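Local atomic coordinates of bacterial bifunctional deaminase-reductase C-terminal domain-containing protein (Corynebacterium diphtheriae, PDB entry 2P4G), a protein that probably acts as an NADP-dependent reductase of riboflavin biosynthesis, similar to 5-amino-6-(5-phosphoribosylamino)uracil reductases. Residues S236-S248 against G252-D263. Numbering follows the deposited sequence.
Sequences SFTTRLVLEMLSS and GLIFSRYKVIRD. With NO3 (nitrate ion), chain B.
Arg-257 meets both Glu-244 and Met-245, a selenomethionine here, because the two neighbours share its place in the antiparallel ladder. This is a classic beta bulge: the carbonyl O of Arg-257 accepts from Glu-244 N at 2.7 Å, nearly along the C=O axis, and from Met-245 N at 3.2 Å on a lone pair. The extra residue turns Glu-244 toward the partner strand, where OE1 forms a salt bridge with Arg-257 NE at 2.7 Å; the hydrogen bond within it is weak, bent to 123° at the hydrogen. Met-245 CG lies over the centre of one guanidinium face; a slim, flexible chain suits such a flat group. Carbonyls of Ile-21 and Gly-24 take up Arg-257 NH1, while Arg-211 shares Glu-244 OE1.

The strands form a beta hairpin at one end of the RibD C-terminal domain's sheet. Its edge strand 237-248 pairs through residues 237-240 with the second subunit, so the sheet continues across the dimer.

On the face carrying Leu-241, Leu-243 and Tyr-258, the broad flat ring offers both sides to branched leucines: CD1 of Leu-241 and CD1 of Leu-243 make CH-pi contacts, each 3.9 Å from the Tyr-258 centroid, on opposite faces. Leu-243 reaches there with CG anti to its backbone N (chi1 -177°). Ile-261 N gives Arg-240 O a weak hydrogen bond, and its branched aliphatic chain suits the place, reaching over that carbonyl to set CD1 tightly against Val-242 CG2, at 3.3 Å.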
loop_
_atom_site.group_PDB
_atom_site.type_symbol
_atom_site.label_atom_id
_atom_site.label_comp_id
_atom_site.label_asym_id
_atom_site.label_seq_id
_atom_site.Cartn_x
_atom_site.Cartn_y
_atom_site.Cartn_z
ATOM N N SER A 236 16.339 1.897 8.816
ATOM C CA SER A 236 15.518 2.224 7.670
ATOM C C SER A 236 16.036 1.582 6.402
ATOM O O SER A 236 17.226 1.343 6.267
ATOM C CB SER A 236 15.554 3.730 7.451
ATOM O OG SER A 236 16.702 4.074 6.714
ATOM N N PHE A 237 15.145 1.347 5.445
ATOM C CA PHE A 237 15.594 1.047 4.086
ATOM C C PHE A 237 14.521 1.215 3.026
ATOM O O PHE A 237 13.324 1.122 3.305
ATOM C CB PHE A 237 16.124 -0.381 3.996
ATOM C CG PHE A 237 15.051 -1.415 3.949
ATOM C CD1 PHE A 237 14.488 -1.781 2.735
ATOM C CD2 PHE A 237 14.604 -2.004 5.108
ATOM C CE1 PHE A 237 13.502 -2.701 2.664
ATOM C CE2 PHE A 237 13.634 -2.932 5.064
ATOM C CZ PHE A 237 13.063 -3.292 3.837
ATOM N N THR A 238 14.980 1.422 1.797
ATOM C CA THR A 238 14.117 1.378 0.629
ATOM C C THR A 238 14.634 0.321 -0.342
ATOM O O THR A 238 15.798 -0.041 -0.298
ATOM C CB THR A 238 14.107 2.721 -0.086
ATOM O OG1 THR A 238 15.387 2.935 -0.689
ATOM C CG2 THR A 238 13.806 3.855 0.894
ATOM N N THR A 239 13.771 -0.181 -1.213
ATOM C CA THR A 239 14.228 -1.018 -2.313
ATOM C C THR A 239 13.282 -0.918 -3.481
ATOM O O THR A 239 12.116 -0.603 -3.300
ATOM C CB THR A 239 14.383 -2.510 -1.915
ATOM O OG1 THR A 239 14.841 -3.258 -3.055
ATOM C CG2 THR A 239 13.092 -3.104 -1.424
ATOM N N ARG A 240 13.791 -1.187 -4.677
ATOM C CA ARG A 240 12.947 -1.254 -5.848
ATOM C C ARG A 240 12.654 -2.693 -6.272
ATOM O O ARG A 240 13.399 -3.661 -5.952
ATOM C CB ARG A 240 13.492 -0.414 -7.014
ATOM C CG ARG A 240 12.356 0.336 -7.811
ATOM C CD ARG A 240 12.876 1.082 -9.024
ATOM N NE ARG A 240 11.897 1.192 -10.116
ATOM C CZ ARG A 240 11.559 0.206 -10.957
ATOM N NH1 ARG A 240 12.097 -1.010 -10.843
ATOM N NH2 ARG A 240 10.663 0.431 -11.920
ATOM N N LEU A 241 11.519 -2.804 -6.963
ATOM C CA LEU A 241 10.924 -4.067 -7.326
ATOM C C LEU A 241 10.758 -4.074 -8.819
ATOM O O LEU A 241 10.716 -3.003 -9.437
ATOM C CB LEU A 241 9.569 -4.191 -6.652
ATOM C CG LEU A 241 9.544 -4.144 -5.121
ATOM C CD1 LEU A 241 8.093 -4.174 -4.570
ATOM C CD2 LEU A 241 10.360 -5.311 -4.556
ATOM N N VAL A 242 10.741 -5.275 -9.399
ATOM C CA VAL A 242 10.348 -5.489 -10.798
ATOM C C VAL A 242 9.047 -6.266 -10.746
ATOM O O VAL A 242 9.005 -7.376 -10.209
ATOM C CB VAL A 242 11.423 -6.261 -11.601
ATOM C CG1 VAL A 242 10.906 -6.696 -13.000
ATOM C CG2 VAL A 242 12.671 -5.412 -11.738
ATOM N N LEU A 243 7.980 -5.655 -11.249
ATOM C CA LEU A 243 6.690 -6.315 -11.363
ATOM C C LEU A 243 6.812 -7.410 -12.423
ATOM O O LEU A 243 7.234 -7.151 -13.540
ATOM C CB LEU A 243 5.592 -5.311 -11.745
ATOM C CG LEU A 243 4.164 -5.871 -11.820
ATOM C CD1 LEU A 243 3.702 -6.363 -10.451
ATOM C CD2 LEU A 243 3.177 -4.838 -12.432
ATOM N N GLU A 244 6.464 -8.630 -12.043
ATOM C CA GLU A 244 6.532 -9.772 -12.944
ATOM C C GLU A 244 5.162 -10.285 -13.384
ATOM O O GLU A 244 5.009 -10.764 -14.508
ATOM C CB GLU A 244 7.272 -10.900 -12.261
ATOM C CG GLU A 244 8.751 -10.691 -12.078
ATOM C CD GLU A 244 9.402 -11.875 -11.377
ATOM O OE1 GLU A 244 8.683 -12.685 -10.761
ATOM O OE2 GLU A 244 10.632 -11.990 -11.437
HETATM N N MSE A 245 4.189 -10.203 -12.488
HETATM C CA MSE A 245 2.866 -10.783 -12.679
HETATM C C MSE A 245 1.877 -9.846 -12.050
HETATM O O MSE A 245 2.099 -9.398 -10.950
HETATM C CB MSE A 245 2.719 -12.099 -11.920
HETATM C CG MSE A 245 3.564 -13.246 -12.383
HETATM SE SE MSE A 245 2.856 -14.052 -14.012
HETATM C CE MSE A 245 1.191 -14.691 -13.275
ATOM N N LEU A 246 0.773 -9.591 -12.726
ATOM C CA LEU A 246 -0.304 -8.798 -12.174
ATOM C C LEU A 246 -1.648 -9.406 -12.546
ATOM O O LEU A 246 -1.891 -9.712 -13.703
ATOM C CB LEU A 246 -0.244 -7.384 -12.716
ATOM C CG LEU A 246 -1.324 -6.419 -12.243
ATOM C CD1 LEU A 246 -1.203 -6.228 -10.735
ATOM C CD2 LEU A 246 -1.182 -5.110 -13.017
ATOM N N SER A 247 -2.526 -9.509 -11.563
ATOM C CA SER A 247 -3.825 -10.114 -11.736
ATOM C C SER A 247 -4.795 -9.582 -10.663
ATOM O O SER A 247 -4.372 -8.932 -9.707
ATOM C CB SER A 247 -3.655 -11.634 -11.628
ATOM O OG SER A 247 -4.891 -12.275 -11.490
ATOM N N SER A 248 -6.090 -9.848 -10.837
ATOM C CA SER A 248 -7.093 -9.551 -9.807
ATOM C C SER A 248 -8.149 -10.654 -9.662
ATOM O O SER A 248 -8.389 -11.410 -10.596
ATOM C CB SER A 248 -7.778 -8.208 -10.104
ATOM O OG SER A 248 -8.685 -8.301 -11.192
ATOM N N GLY A 252 -12.023 -8.041 -6.452
ATOM C CA GLY A 252 -11.251 -6.824 -6.641
ATOM C C GLY A 252 -9.940 -6.794 -5.886
ATOM O O GLY A 252 -9.331 -5.730 -5.741
ATOM N N LEU A 253 -9.485 -7.954 -5.418
ATOM C CA LEU A 253 -8.171 -8.044 -4.816
ATOM C C LEU A 253 -7.145 -8.101 -5.928
ATOM O O LEU A 253 -7.371 -8.762 -6.943
ATOM C CB LEU A 253 -8.036 -9.284 -3.925
ATOM C CG LEU A 253 -8.653 -9.240 -2.505
ATOM C CD1 LEU A 253 -10.165 -9.243 -2.579
ATOM C CD2 LEU A 253 -8.116 -10.416 -1.657
ATOM N N ILE A 254 -6.033 -7.389 -5.756
ATOM C CA ILE A 254 -4.970 -7.362 -6.777
ATOM C C ILE A 254 -3.930 -8.340 -6.283
ATOM O O ILE A 254 -3.614 -8.379 -5.088
ATOM C CB ILE A 254 -4.318 -5.976 -6.982
ATOM C CG1 ILE A 254 -5.358 -4.920 -7.342
ATOM C CG2 ILE A 254 -3.232 -6.010 -8.088
ATOM C CD1 ILE A 254 -4.774 -3.483 -7.301
ATOM N N PHE A 255 -3.442 -9.161 -7.205
ATOM C CA PHE A 255 -2.373 -10.061 -6.910
ATOM C C PHE A 255 -1.214 -9.630 -7.771
ATOM O O PHE A 255 -1.371 -9.442 -8.976
ATOM C CB PHE A 255 -2.764 -11.497 -7.223
ATOM C CG PHE A 255 -3.984 -11.946 -6.506
ATOM C CD1 PHE A 255 -3.923 -12.294 -5.165
ATOM C CD2 PHE A 255 -5.197 -12.003 -7.147
ATOM C CE1 PHE A 255 -5.031 -12.695 -4.503
ATOM C CE2 PHE A 255 -6.316 -12.419 -6.475
ATOM C CZ PHE A 255 -6.238 -12.766 -5.153
ATOM N N SER A 256 -0.051 -9.499 -7.136
ATOM C CA SER A 256 1.148 -8.995 -7.781
ATOM C C SER A 256 2.321 -9.871 -7.357
ATOM O O SER A 256 2.401 -10.282 -6.216
ATOM C CB SER A 256 1.408 -7.543 -7.367
ATOM O OG SER A 256 1.729 -7.470 -5.991
ATOM N N ARG A 257 3.198 -10.177 -8.303
ATOM C CA ARG A 257 4.434 -10.837 -8.026
ATOM C C ARG A 257 5.537 -9.906 -8.480
ATOM O O ARG A 257 5.561 -9.484 -9.665
ATOM C CB ARG A 257 4.539 -12.136 -8.806
ATOM C CG ARG A 257 5.699 -12.996 -8.329
ATOM C CD ARG A 257 5.796 -14.282 -9.103
ATOM N NE ARG A 257 6.314 -14.041 -10.427
ATOM C CZ ARG A 257 6.356 -14.954 -11.390
ATOM N NH1 ARG A 257 5.900 -16.173 -11.184
ATOM N NH2 ARG A 257 6.869 -14.627 -12.565
ATOM N N TYR A 258 6.445 -9.605 -7.548
ATOM C CA TYR A 258 7.630 -8.784 -7.805
ATOM C C TYR A 258 8.916 -9.539 -7.545
ATOM O O TYR A 258 8.994 -10.361 -6.632
ATOM C CB TYR A 258 7.675 -7.608 -6.849
ATOM C CG TYR A 258 6.547 -6.618 -6.955
ATOM C CD1 TYR A 258 6.627 -5.526 -7.838
ATOM C CD2 TYR A 258 5.419 -6.728 -6.131
ATOM C CE1 TYR A 258 5.602 -4.570 -7.911
ATOM C CE2 TYR A 258 4.377 -5.783 -6.203
ATOM C CZ TYR A 258 4.487 -4.706 -7.082
ATOM O OH TYR A 258 3.475 -3.791 -7.145
ATOM N N LYS A 259 9.942 -9.180 -8.301
ATOM C CA LYS A 259 11.299 -9.629 -8.047
ATOM C C LYS A 259 11.982 -8.573 -7.198
ATOM O O LYS A 259 11.968 -7.394 -7.547
ATOM C CB LYS A 259 12.037 -9.825 -9.373
ATOM C CG LYS A 259 13.568 -9.947 -9.296
ATOM C CD LYS A 259 14.034 -11.183 -8.533
ATOM C CE LYS A 259 15.404 -11.644 -8.993
ATOM N NZ LYS A 259 15.451 -11.956 -10.459
ATOM N N VAL A 260 12.599 -8.994 -6.099
ATOM C CA VAL A 260 13.305 -8.071 -5.206
ATOM C C VAL A 260 14.720 -7.787 -5.692
ATOM O O VAL A 260 15.491 -8.694 -5.904
ATOM C CB VAL A 260 13.359 -8.611 -3.773
ATOM C CG1 VAL A 260 14.208 -7.716 -2.898
ATOM C CG2 VAL A 260 11.964 -8.745 -3.224
ATOM N N ILE A 261 15.059 -6.518 -5.856
ATOM C CA ILE A 261 16.352 -6.153 -6.458
ATOM C C ILE A 261 17.425 -5.818 -5.404
ATOM O O ILE A 261 17.290 -4.871 -4.621
ATOM C CB ILE A 261 16.182 -5.001 -7.440
ATOM C CG1 ILE A 261 15.186 -5.407 -8.536
ATOM C CG2 ILE A 261 17.532 -4.603 -8.037
ATOM C CD1 ILE A 261 14.478 -4.219 -9.194
ATOM N N ARG A 262 18.504 -6.593 -5.421
ATOM C CA ARG A 262 19.545 -6.534 -4.388
ATOM C C ARG A 262 20.568 -5.442 -4.675
ATOM O O ARG A 262 20.948 -5.238 -5.831
ATOM C CB ARG A 262 20.288 -7.867 -4.314
ATOM C CG ARG A 262 19.400 -9.082 -4.423
ATOM C CD ARG A 262 18.314 -9.079 -3.356
ATOM N NE ARG A 262 17.747 -10.407 -3.196
ATOM C CZ ARG A 262 18.403 -11.437 -2.667
ATOM N NH1 ARG A 262 19.657 -11.306 -2.229
ATOM N NH2 ARG A 262 17.803 -12.610 -2.564
ATOM N N ASP A 263 21.015 -4.766 -3.615
ATOM C CA ASP A 263 22.029 -3.702 -3.700
ATOM C C ASP A 263 21.635 -2.584 -4.680
ATOM O O ASP A 263 20.446 -2.332 -4.911
ATOM C CB ASP A 263 23.409 -4.281 -4.077
ATOM C CG ASP A 263 23.987 -5.199 -2.995
ATOM O OD1 ASP A 263 23.282 -6.127 -2.525
ATOM O OD2 ASP A 263 25.161 -4.991 -2.623
HETATM N N NO3 B . 9.756 4.361 -12.259
HETATM O O1 NO3 B . 9.412 5.703 -12.068
HETATM O O2 NO3 B . 9.881 3.494 -11.165
HETATM O O3 NO3 B . 9.975 3.895 -13.559
HETATM O O HOH W 1 17.338 -2.152 -4.606
#